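Local coordinates for PmbA-related protein (Thermotoga maritima, PDB 1VL4) that belongs to the PmbA/TldD (U62) peptidase family and may be a metallopeptidase, and is also described as a putative modulator of DNA gyrase, at residues Gln34-Glu39 with Asn62-Val67; Ile282-Tyr287 with Arg342-Met347; Gly365-Glu370 with Tyr392-Gly397. One frame throughout, in Å; residues are numbered along the deposited sequence.

Interaction 1: residues Gln34-Glu39 with Asn62-Val67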
loop_
_atom_site.group_PDB
_atom_site.type_symbol
_atom_site.label_atom_id
_atom_site.label_comp_id
_atom_site.label_asym_id
_atom_site.label_seq_id
_atom_site.Cartn_x
_atom_site.Cartn_y
_atom_site.Cartn_z
ATOM N N GLN A 34 19.461 -11.933 17.766
ATOM C CA GLN A 34 19.050 -12.579 16.541
ATOM C C GLN A 34 19.162 -11.604 15.382
ATOM O O GLN A 34 18.786 -10.435 15.492
ATOM C CB GLN A 34 17.639 -13.125 16.651
ATOM C CG GLN A 34 17.123 -13.783 15.406
ATOM C CD GLN A 34 15.830 -14.560 15.696
ATOM O OE1 GLN A 34 15.851 -15.690 16.181
ATOM N NE2 GLN A 34 14.702 -13.903 15.483
ATOM N N ILE A 35 19.726 -12.100 14.290
ATOM C CA ILE A 35 19.973 -11.323 13.103
ATOM C C ILE A 35 19.273 -11.991 11.922
ATOM O O ILE A 35 19.467 -13.182 11.645
ATOM C CB ILE A 35 21.472 -11.185 12.792
ATOM C CG1 ILE A 35 22.240 -10.735 14.014
ATOM C CG2 ILE A 35 21.648 -10.194 11.618
ATOM C CD1 ILE A 35 23.724 -11.014 13.893
ATOM N N SER A 36 18.420 -11.226 11.258
ATOM C CA SER A 36 17.710 -11.684 10.099
ATOM C C SER A 36 18.192 -10.825 8.901
ATOM O O SER A 36 18.241 -9.570 8.947
ATOM C CB SER A 36 16.201 -11.569 10.295
ATOM O OG SER A 36 15.784 -12.307 11.429
ATOM N N PHE A 37 18.534 -11.516 7.836
ATOM C CA PHE A 37 19.122 -10.928 6.641
ATOM C C PHE A 37 18.226 -11.319 5.452
ATOM O O PHE A 37 17.772 -12.465 5.322
ATOM C CB PHE A 37 20.582 -11.410 6.594
ATOM C CG PHE A 37 21.301 -11.261 5.254
ATOM C CD1 PHE A 37 20.831 -11.913 4.090
ATOM C CD2 PHE A 37 22.532 -10.618 5.199
ATOM C CE1 PHE A 37 21.509 -11.829 2.871
ATOM C CE2 PHE A 37 23.243 -10.523 3.975
ATOM C CZ PHE A 37 22.710 -11.133 2.797
ATOM N N LEU A 38 17.902 -10.332 4.619
ATOM C CA LEU A 38 17.057 -10.515 3.457
ATOM C C LEU A 38 17.727 -9.777 2.334
ATOM O O LEU A 38 18.021 -8.606 2.493
ATOM C CB LEU A 38 15.672 -9.911 3.682
ATOM C CG LEU A 38 14.681 -10.132 2.515
ATOM C CD1 LEU A 38 14.440 -11.581 2.262
ATOM C CD2 LEU A 38 13.370 -9.417 2.813
ATOM N N GLU A 39 18.022 -10.441 1.230
ATOM C CA GLU A 39 18.623 -9.777 0.060
ATOM C C GLU A 39 17.861 -10.260 -1.144
ATOM O O GLU A 39 17.583 -11.472 -1.272
ATOM C CB GLU A 39 20.093 -10.109 -0.029
ATOM C CG GLU A 39 20.858 -9.712 -1.299
ATOM C CD GLU A 39 22.387 -9.899 -1.104
ATOM O OE1 GLU A 39 22.811 -11.047 -0.785
ATOM O OE2 GLU A 39 23.143 -8.890 -1.221
ATOM N N ASN A 62 18.067 -5.858 3.590
ATOM C CA ASN A 62 17.580 -5.450 4.910
ATOM C C ASN A 62 18.206 -6.343 5.998
ATOM O O ASN A 62 18.214 -7.559 5.851
ATOM C CB ASN A 62 16.045 -5.618 4.969
ATOM C CG ASN A 62 15.303 -4.424 4.413
ATOM O OD1 ASN A 62 15.341 -3.312 4.986
ATOM N ND2 ASN A 62 14.632 -4.631 3.280
ATOM N N VAL A 63 18.725 -5.749 7.067
ATOM C CA VAL A 63 19.171 -6.528 8.225
ATOM C C VAL A 63 18.373 -6.085 9.464
ATOM O O VAL A 63 18.289 -4.901 9.725
ATOM C CB VAL A 63 20.655 -6.344 8.450
ATOM C CG1 VAL A 63 21.082 -7.136 9.613
ATOM C CG2 VAL A 63 21.383 -6.819 7.244
ATOM N N GLU A 64 17.720 -7.017 10.134
ATOM C CA GLU A 64 17.054 -6.780 11.393
ATOM C C GLU A 64 17.905 -7.350 12.514
ATOM O O GLU A 64 18.263 -8.535 12.485
ATOM C CB GLU A 64 15.704 -7.498 11.443
ATOM C CG GLU A 64 14.918 -7.179 12.741
ATOM C CD GLU A 64 13.672 -8.053 12.934
ATOM O OE1 GLU A 64 13.422 -8.990 12.135
ATOM O OE2 GLU A 64 12.939 -7.798 13.906
ATOM N N ILE A 65 18.160 -6.520 13.514
ATOM C CA ILE A 65 18.912 -6.898 14.705
ATOM C C ILE A 65 17.928 -6.888 15.894
ATOM O O ILE A 65 17.362 -5.827 16.228
ATOM C CB ILE A 65 20.033 -5.940 14.956
ATOM C CG1 ILE A 65 21.045 -5.956 13.806
ATOM C CG2 ILE A 65 20.773 -6.273 16.294
ATOM C CD1 ILE A 65 21.348 -4.638 13.228
ATOM N N LYS A 66 17.685 -8.054 16.496
ATOM C CA LYS A 66 16.769 -8.121 17.627
ATOM C C LYS A 66 17.481 -8.681 18.871
ATOM O O LYS A 66 18.084 -9.771 18.806
ATOM C CB LYS A 66 15.579 -8.981 17.266
ATOM C CG LYS A 66 14.474 -9.065 18.312
ATOM C CD LYS A 66 13.325 -9.883 17.771
ATOM C CE LYS A 66 12.287 -9.042 17.020
ATOM N NZ LYS A 66 11.093 -9.857 16.611
ATOM N N VAL A 67 17.404 -7.944 19.970
ATOM C CA VAL A 67 18.041 -8.347 21.236
ATOM C C VAL A 67 16.956 -8.743 22.247
ATOM O O VAL A 67 15.943 -8.029 22.372
ATOM C CB VAL A 67 18.885 -7.235 21.797
ATOM C CG1 VAL A 67 19.382 -7.580 23.181
ATOM C CG2 VAL A 67 20.061 -6.934 20.850
#
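Gln-34 and Lys-66 are joined by a pair of backbone bonds: Gln-34 N donates a hydrogen bond to Lys-66 O at 2.8 Å, and Lys-66 N donates one to Gln-34 O. The same two-way exchange recurs at Ser-36 with Glu-64, where Glu-64 N reaches Ser-36 O at 2.9 Å, and again at Leu-38 with Asn-62, where Leu-38 N meets Asn-62 O at 3.1 Å. Between these hydrogen-bonded pairs lie the non-hydrogen-bonded ones, Ile-35 with Ile-65 and Phe-37 with Val-63, whose backbones bond outward: Ile-35 and Phe-37 to Thr-166 and Ile-164 of strand 148-167, Val-63 and Ile-65 to Thr-78 and Phe-76 of strand 72-78. Both arms of this antiparallel hairpin are therefore interior strands of the sheet. Some carbonyls do double duty, for Glu-64 O also receives a CA-H contact from Ile-35 CA at 3.3 Å.

On the face carrying Ile-35 and Val-63 the two side chains stand side by side, Ile-35 CG2 against Val-63 CG1 at 3.7 Å. Helix 15-29 lies over this side through Phe-15, Leu-22 and Phe-23.

The other face is mostly polar, with Leu-38 among the polar residues. Gln-34 OE1 bonds to Asn-167 and Asn-62 OD1 to Gln-79, while within strand 51-69 itself Lys-66 NZ makes a long salt bridge to Glu-64 OE2 at 3.9 Å. The main-chain bonds thus set the register, with an apolar helix-facing side and a mostly polar side whose amides reach past the hairpin.

Interaction 2: residues Ile282-Tyr287 with Arg342-Met347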
loop_
_atom_site.group_PDB
_atom_site.type_symbol
_atom_site.label_atom_id
_atom_site.label_comp_id
_atom_site.label_asym_id
_atom_site.label_seq_id
_atom_site.Cartn_x
_atom_site.Cartn_y
_atom_site.Cartn_z
ATOM N N ILE A 282 -8.258 -28.765 3.564
ATOM C CA ILE A 282 -7.375 -27.684 3.290
ATOM C C ILE A 282 -6.113 -27.920 4.131
ATOM O O ILE A 282 -6.195 -28.110 5.384
ATOM C CB ILE A 282 -8.002 -26.318 3.663
ATOM C CG1 ILE A 282 -9.290 -26.099 2.848
ATOM C CG2 ILE A 282 -7.044 -25.197 3.387
ATOM C CD1 ILE A 282 -10.071 -24.833 3.245
ATOM N N LYS A 283 -4.976 -27.886 3.431
ATOM C CA LYS A 283 -3.665 -28.125 4.009
ATOM C C LYS A 283 -2.807 -26.871 3.922
ATOM O O LYS A 283 -2.957 -25.999 3.040
ATOM C CB LYS A 283 -2.952 -29.269 3.255
ATOM C CG LYS A 283 -3.627 -30.636 3.302
ATOM C CD LYS A 283 -2.639 -31.761 2.963
ATOM C CE LYS A 283 -1.822 -32.260 4.136
ATOM N NZ LYS A 283 -0.876 -33.323 3.643
ATOM N N ASP A 284 -1.872 -26.794 4.862
ATOM C CA ASP A 284 -0.760 -25.821 4.774
ATOM C C ASP A 284 0.437 -26.620 4.321
ATOM O O ASP A 284 0.837 -27.574 4.994
ATOM C CB ASP A 284 -0.514 -25.151 6.138
ATOM C CG ASP A 284 0.713 -24.162 6.118
ATOM O OD1 ASP A 284 1.155 -23.756 5.023
ATOM O OD2 ASP A 284 1.284 -23.866 7.192
ATOM N N LEU A 285 0.948 -26.268 3.137
ATOM C CA LEU A 285 2.061 -26.988 2.526
ATOM C C LEU A 285 3.306 -26.106 2.543
ATOM O O LEU A 285 3.248 -24.966 2.102
ATOM C CB LEU A 285 1.728 -27.315 1.070
ATOM C CG LEU A 285 1.296 -28.687 0.649
ATOM C CD1 LEU A 285 0.222 -29.338 1.521
ATOM C CD2 LEU A 285 0.901 -28.604 -0.804
ATOM N N PRO A 286 4.460 -26.626 3.033
ATOM C CA PRO A 286 5.727 -25.835 2.941
ATOM C C PRO A 286 6.187 -25.521 1.509
ATOM O O PRO A 286 6.888 -24.553 1.269
ATOM C CB PRO A 286 6.751 -26.748 3.621
ATOM C CG PRO A 286 5.908 -27.661 4.528
ATOM C CD PRO A 286 4.617 -27.875 3.807
ATOM N N TYR A 287 5.859 -26.414 0.597
ATOM C CA TYR A 287 6.376 -26.340 -0.740
ATOM C C TYR A 287 5.407 -26.824 -1.785
ATOM O O TYR A 287 4.737 -27.819 -1.600
ATOM C CB TYR A 287 7.664 -27.112 -0.845
ATOM C CG TYR A 287 8.201 -27.297 -2.235
ATOM C CD1 TYR A 287 9.047 -26.345 -2.843
ATOM C CD2 TYR A 287 7.938 -28.476 -2.918
ATOM C CE1 TYR A 287 9.543 -26.552 -4.140
ATOM C CE2 TYR A 287 8.391 -28.669 -4.207
ATOM C CZ TYR A 287 9.212 -27.720 -4.800
ATOM O OH TYR A 287 9.697 -28.033 -6.030
ATOM N N ARG A 342 0.768 -16.817 9.086
ATOM C CA ARG A 342 0.146 -17.246 7.855
ATOM C C ARG A 342 0.624 -18.618 7.379
ATOM O O ARG A 342 1.677 -19.075 7.754
ATOM C CB ARG A 342 0.317 -16.196 6.737
ATOM C CG ARG A 342 1.714 -16.079 6.195
ATOM C CD ARG A 342 1.812 -15.205 4.913
ATOM N NE ARG A 342 3.199 -14.802 4.626
ATOM C CZ ARG A 342 4.145 -15.581 4.100
ATOM N NH1 ARG A 342 3.908 -16.866 3.765
ATOM N NH2 ARG A 342 5.356 -15.062 3.917
ATOM N N PRO A 343 -0.191 -19.264 6.539
ATOM C CA PRO A 343 0.211 -20.477 5.857
ATOM C C PRO A 343 1.294 -20.166 4.845
ATOM O O PRO A 343 1.483 -19.003 4.476
ATOM C CB PRO A 343 -1.084 -20.941 5.125
ATOM C CG PRO A 343 -1.938 -19.802 5.056
ATOM C CD PRO A 343 -1.527 -18.801 6.106
ATOM N N VAL A 344 1.989 -21.196 4.397
ATOM C CA VAL A 344 3.007 -21.014 3.371
ATOM C C VAL A 344 2.265 -21.143 2.024
ATOM O O VAL A 344 2.141 -20.181 1.297
ATOM C CB VAL A 344 4.180 -22.027 3.539
ATOM C CG1 VAL A 344 5.175 -21.873 2.437
ATOM C CG2 VAL A 344 4.884 -21.819 4.929
ATOM N N ASN A 345 1.794 -22.341 1.715
ATOM C CA ASN A 345 0.878 -22.548 0.599
ATOM C C ASN A 345 -0.411 -23.096 1.174
ATOM O O ASN A 345 -0.414 -24.166 1.763
ATOM C CB ASN A 345 1.428 -23.536 -0.395
ATOM C CG ASN A 345 2.732 -23.056 -1.065
ATOM O OD1 ASN A 345 2.693 -22.259 -1.992
ATOM N ND2 ASN A 345 3.895 -23.608 -0.605
ATOM N N LEU A 346 -1.491 -22.356 1.043
ATOM C CA LEU A 346 -2.757 -22.838 1.572
ATOM C C LEU A 346 -3.516 -23.506 0.427
ATOM O O LEU A 346 -4.023 -22.809 -0.430
ATOM C CB LEU A 346 -3.590 -21.703 2.159
ATOM C CG LEU A 346 -4.884 -22.156 2.883
ATOM C CD1 LEU A 346 -4.541 -22.922 4.131
ATOM C CD2 LEU A 346 -5.755 -20.999 3.175
ATOM N N MET A 347 -3.665 -24.836 0.505
ATOM C CA MET A 347 -4.183 -25.642 -0.576
ATOM C C MET A 347 -5.493 -26.333 -0.247
ATOM O O MET A 347 -5.559 -27.137 0.669
ATOM C CB MET A 347 -3.158 -26.701 -0.980
ATOM C CG MET A 347 -3.609 -27.582 -2.121
ATOM S SD MET A 347 -2.280 -28.544 -2.777
ATOM C CE MET A 347 -3.078 -29.437 -4.089
#
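Asp-284 reaches past its own strand to grip the loop before the partner: its OD1 accepts from Val-344 N at 2.8 Å, met on the syn side but 35° out of the carboxylate plane. With CG anti to the backbone N (chi1 177°), the carboxylate extends over to Pro-343, whose CB lies 3.6 Å from OD1. Next along, Leu-285 O accepts two hydrogen bonds from a single residue. Asn-345 N comes in at 3.0 Å, slightly tilted from the carbonyl plane, and Asn-345 ND2 at 3.1 Å from well above it, although the acceptor lies close to the plane of the side-chain amide. Leu-285 N, in turn, bonds to Asn-345 O. Val-344 CG1 sits against Pro-286 O at 3.4 Å, just where the strand gives way to loop.

Further back, Lys-283 and Met-347 form another hydrogen-bonded pair, with Met-347 N on Lys-283 O at 2.9 Å. On the side bearing Asp-284 and Leu-346, Ile-282 CG2 presses into Leu-346 CD1 at 3.5 Å, a close methyl-to-methyl contact. On the opposite face, which carries Leu-285 and Met-347, the methionine runs extended and lays its SD 3.7 Å from Leu-285 CD2.

A second shell holds the polar ends. Asp-284 OD2 is shared by Lys-307, in a salt bridge, and Asn-335, which also bonds to Arg-342 O, so both carboxylate oxygens have partners; Asn-345 ND2 has a further one in Ser-294. Antiparallel to each other, strands 282-285 and 345-348 lie mid-sheet, flanked by strand 307-311 beside the first and strand 432-434 beside the second, while Ile-252 of helix 252-255 packs on Pro-343 and Leu-346.

Interaction 3: residues Gly365-Glu370 with Tyr392-Gly397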
loop_
_atom_site.group_PDB
_atom_site.type_symbol
_atom_site.label_atom_id
_atom_site.label_comp_id
_atom_site.label_asym_id
_atom_site.label_seq_id
_atom_site.Cartn_x
_atom_site.Cartn_y
_atom_site.Cartn_z
ATOM N N GLY A 365 -27.121 -23.480 -13.309
ATOM C CA GLY A 365 -26.561 -22.643 -12.270
ATOM C C GLY A 365 -25.578 -21.621 -12.793
ATOM O O GLY A 365 -25.514 -21.370 -13.998
ATOM N N VAL A 366 -24.824 -21.036 -11.865
ATOM C CA VAL A 366 -23.875 -19.986 -12.182
ATOM C C VAL A 366 -22.450 -20.517 -12.092
ATOM O O VAL A 366 -22.121 -21.267 -11.181
ATOM C CB VAL A 366 -24.008 -18.809 -11.211
ATOM C CG1 VAL A 366 -22.976 -17.719 -11.561
ATOM C CG2 VAL A 366 -25.432 -18.248 -11.255
ATOM N N VAL A 367 -21.624 -20.118 -13.048
ATOM C CA VAL A 367 -20.182 -20.301 -12.959
ATOM C C VAL A 367 -19.577 -18.924 -12.610
ATOM O O VAL A 367 -19.843 -17.950 -13.277
ATOM C CB VAL A 367 -19.577 -20.824 -14.271
ATOM C CG1 VAL A 367 -18.027 -20.743 -14.237
ATOM C CG2 VAL A 367 -20.054 -22.263 -14.561
ATOM N N ILE A 368 -18.800 -18.856 -11.544
ATOM C CA ILE A 368 -18.094 -17.634 -11.211
ATOM C C ILE A 368 -16.615 -17.864 -11.449
ATOM O O ILE A 368 -16.006 -18.762 -10.854
ATOM C CB ILE A 368 -18.451 -17.144 -9.788
ATOM C CG1 ILE A 368 -19.791 -16.415 -9.872
ATOM C CG2 ILE A 368 -17.375 -16.171 -9.191
ATOM C CD1 ILE A 368 -20.524 -16.480 -8.645
ATOM N N THR A 369 -16.061 -17.038 -12.338
ATOM C CA THR A 369 -14.670 -17.167 -12.792
ATOM C C THR A 369 -13.716 -16.169 -12.148
ATOM O O THR A 369 -12.539 -16.442 -12.070
ATOM C CB THR A 369 -14.544 -16.969 -14.305
ATOM O OG1 THR A 369 -15.161 -15.722 -14.670
ATOM C CG2 THR A 369 -15.228 -18.125 -15.049
ATOM N N GLU A 370 -14.227 -15.023 -11.725
ATOM C CA GLU A 370 -13.413 -14.010 -11.046
ATOM C C GLU A 370 -14.262 -13.269 -10.026
ATOM O O GLU A 370 -15.475 -13.075 -10.229
ATOM C CB GLU A 370 -12.841 -13.001 -12.052
ATOM C CG GLU A 370 -12.138 -13.645 -13.290
ATOM C CD GLU A 370 -10.822 -14.312 -12.945
ATOM O OE1 GLU A 370 -10.322 -14.116 -11.795
ATOM O OE2 GLU A 370 -10.280 -15.030 -13.827
ATOM N N TYR A 392 -20.861 -16.980 -15.746
ATOM C CA TYR A 392 -21.640 -17.509 -16.856
ATOM C C TYR A 392 -22.900 -18.169 -16.295
ATOM O O TYR A 392 -22.904 -18.593 -15.135
ATOM C CB TYR A 392 -20.801 -18.575 -17.595
ATOM C CG TYR A 392 -19.517 -18.009 -18.143
ATOM C CD1 TYR A 392 -18.421 -17.836 -17.312
ATOM C CD2 TYR A 392 -19.420 -17.562 -19.469
ATOM C CE1 TYR A 392 -17.255 -17.255 -17.780
ATOM C CE2 TYR A 392 -18.218 -16.988 -19.957
ATOM C CZ TYR A 392 -17.149 -16.841 -19.101
ATOM O OH TYR A 392 -15.939 -16.289 -19.509
ATOM N N TRP A 393 -23.921 -18.288 -17.141
ATOM C CA TRP A 393 -25.121 -19.076 -16.878
ATOM C C TRP A 393 -24.933 -20.443 -17.565
ATOM O O TRP A 393 -24.450 -20.519 -18.702
ATOM C CB TRP A 393 -26.379 -18.380 -17.420
ATOM C CG TRP A 393 -27.608 -19.188 -17.163
ATOM C CD1 TRP A 393 -28.365 -19.862 -18.083
ATOM C CD2 TRP A 393 -28.195 -19.462 -15.883
ATOM N NE1 TRP A 393 -29.393 -20.520 -17.450
ATOM C CE2 TRP A 393 -29.289 -20.311 -16.097
ATOM C CE3 TRP A 393 -27.882 -19.091 -14.575
ATOM C CZ2 TRP A 393 -30.096 -20.759 -15.053
ATOM C CZ3 TRP A 393 -28.682 -19.547 -13.546
ATOM C CH2 TRP A 393 -29.762 -20.363 -13.785
ATOM N N VAL A 394 -25.300 -21.509 -16.860
ATOM C CA VAL A 394 -25.206 -22.853 -17.372
ATOM C C VAL A 394 -26.612 -23.414 -17.421
ATOM O O VAL A 394 -27.362 -23.287 -16.477
ATOM C CB VAL A 394 -24.346 -23.722 -16.427
ATOM C CG1 VAL A 394 -24.313 -25.189 -16.867
ATOM C CG2 VAL A 394 -22.947 -23.154 -16.325
ATOM N N GLU A 395 -26.979 -23.992 -18.544
ATOM C CA GLU A 395 -28.165 -24.853 -18.613
ATOM C C GLU A 395 -27.824 -26.136 -19.355
ATOM O O GLU A 395 -27.045 -26.146 -20.305
ATOM C CB GLU A 395 -29.385 -24.158 -19.224
ATOM C CG GLU A 395 -29.077 -22.919 -20.014
ATOM C CD GLU A 395 -30.329 -22.204 -20.508
ATOM O OE1 GLU A 395 -31.420 -22.408 -19.912
ATOM O OE2 GLU A 395 -30.208 -21.433 -21.498
ATOM N N ASN A 396 -28.416 -27.218 -18.888
ATOM C CA ASN A 396 -28.153 -28.550 -19.400
ATOM C C ASN A 396 -26.702 -28.912 -19.434
ATOM O O ASN A 396 -26.277 -29.579 -20.361
ATOM C CB ASN A 396 -28.765 -28.701 -20.791
ATOM C CG ASN A 396 -30.248 -28.610 -20.753
ATOM O OD1 ASN A 396 -30.903 -29.376 -20.021
ATOM N ND2 ASN A 396 -30.811 -27.632 -21.488
ATOM N N GLY A 397 -25.936 -28.479 -18.429
ATOM C CA GLY A 397 -24.536 -28.862 -18.302
ATOM C C GLY A 397 -23.550 -28.154 -19.221
ATOM O O GLY A 397 -22.365 -28.550 -19.320
HETATM O O HOH W 1 -13.977 -15.295 -17.526
#
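Gly-365 O lies against one face of the Trp-393 indole, offset toward the rim and 3.3 Å from CE3, while the same oxygen accepts from Val-394 N at 2.9 Å. With CG anti to the backbone N (chi1 180°) and chi2 -109°, the indole turns that face to Gly-365 and its CZ3 edge to Val-366 CG2. Gly-365 has phi 160°, a conformation that suits glycine. On the side of the sheet that carries Val-367, its CG2 meets Val-394 CG2 at 3.5 Å, and Leu-359 of helix 355-362 packs on both valines. This end is closely filled.

Gly-365 with Val-394 and Val-367 with Tyr-392 are hydrogen-bonded antiparallel pairs, the latter joined by Val-367 N to Tyr-392 O at 2.9 Å. Strand 365-372 also runs parallel to strand 233-239, so it sits inside a mixed sheet. Beyond Val-367 the regular pairing is interrupted, for Thr-369 and Glu-370 both face Lys-390 in a classic beta bulge.

Toward the bulge fewer side-chain contacts remain. Thr-369 CG2 touches the edge of the Tyr-392 ring, 3.5 Å from CE1, and the two hydroxyls do not meet directly. A water spans them, 3.1 Å from Thr-369 OG1 and 3.0 Å from Tyr-392 OH. The tyrosine hydroxyl also bonds to Ser-223, and Thr-369 OG1 makes a weak hydrogen bond to Lys-390 O. The solvent side is at the other end, past Val-394, where Glu-395 and Asn-396 are exposed and make no contact with 365-370.

In the fold
From the N terminus, interaction 1 comes first, pairing the long arms of the hairpin 32-48/51-69 across 22 intervening residues, well away from its turn, in the six-stranded antiparallel sheet. The chain completes that sheet, lays down strand 233-239 of the sheet interaction 3 later joins, and passes through three short helices between 241 and 261. Interaction 2 then closes a 54-residue loop, joining strands 282-285 and 345-348 in a mixed sheet. After helix 355-362, interaction 3 closes a 21-residue loop between strands 365-372 and 384-395 in a second mixed sheet. The three are in series, none enclosing or crossing another; interactions 1 and 3 lie on opposite sides of the chain's centre, about 50 Å between centres.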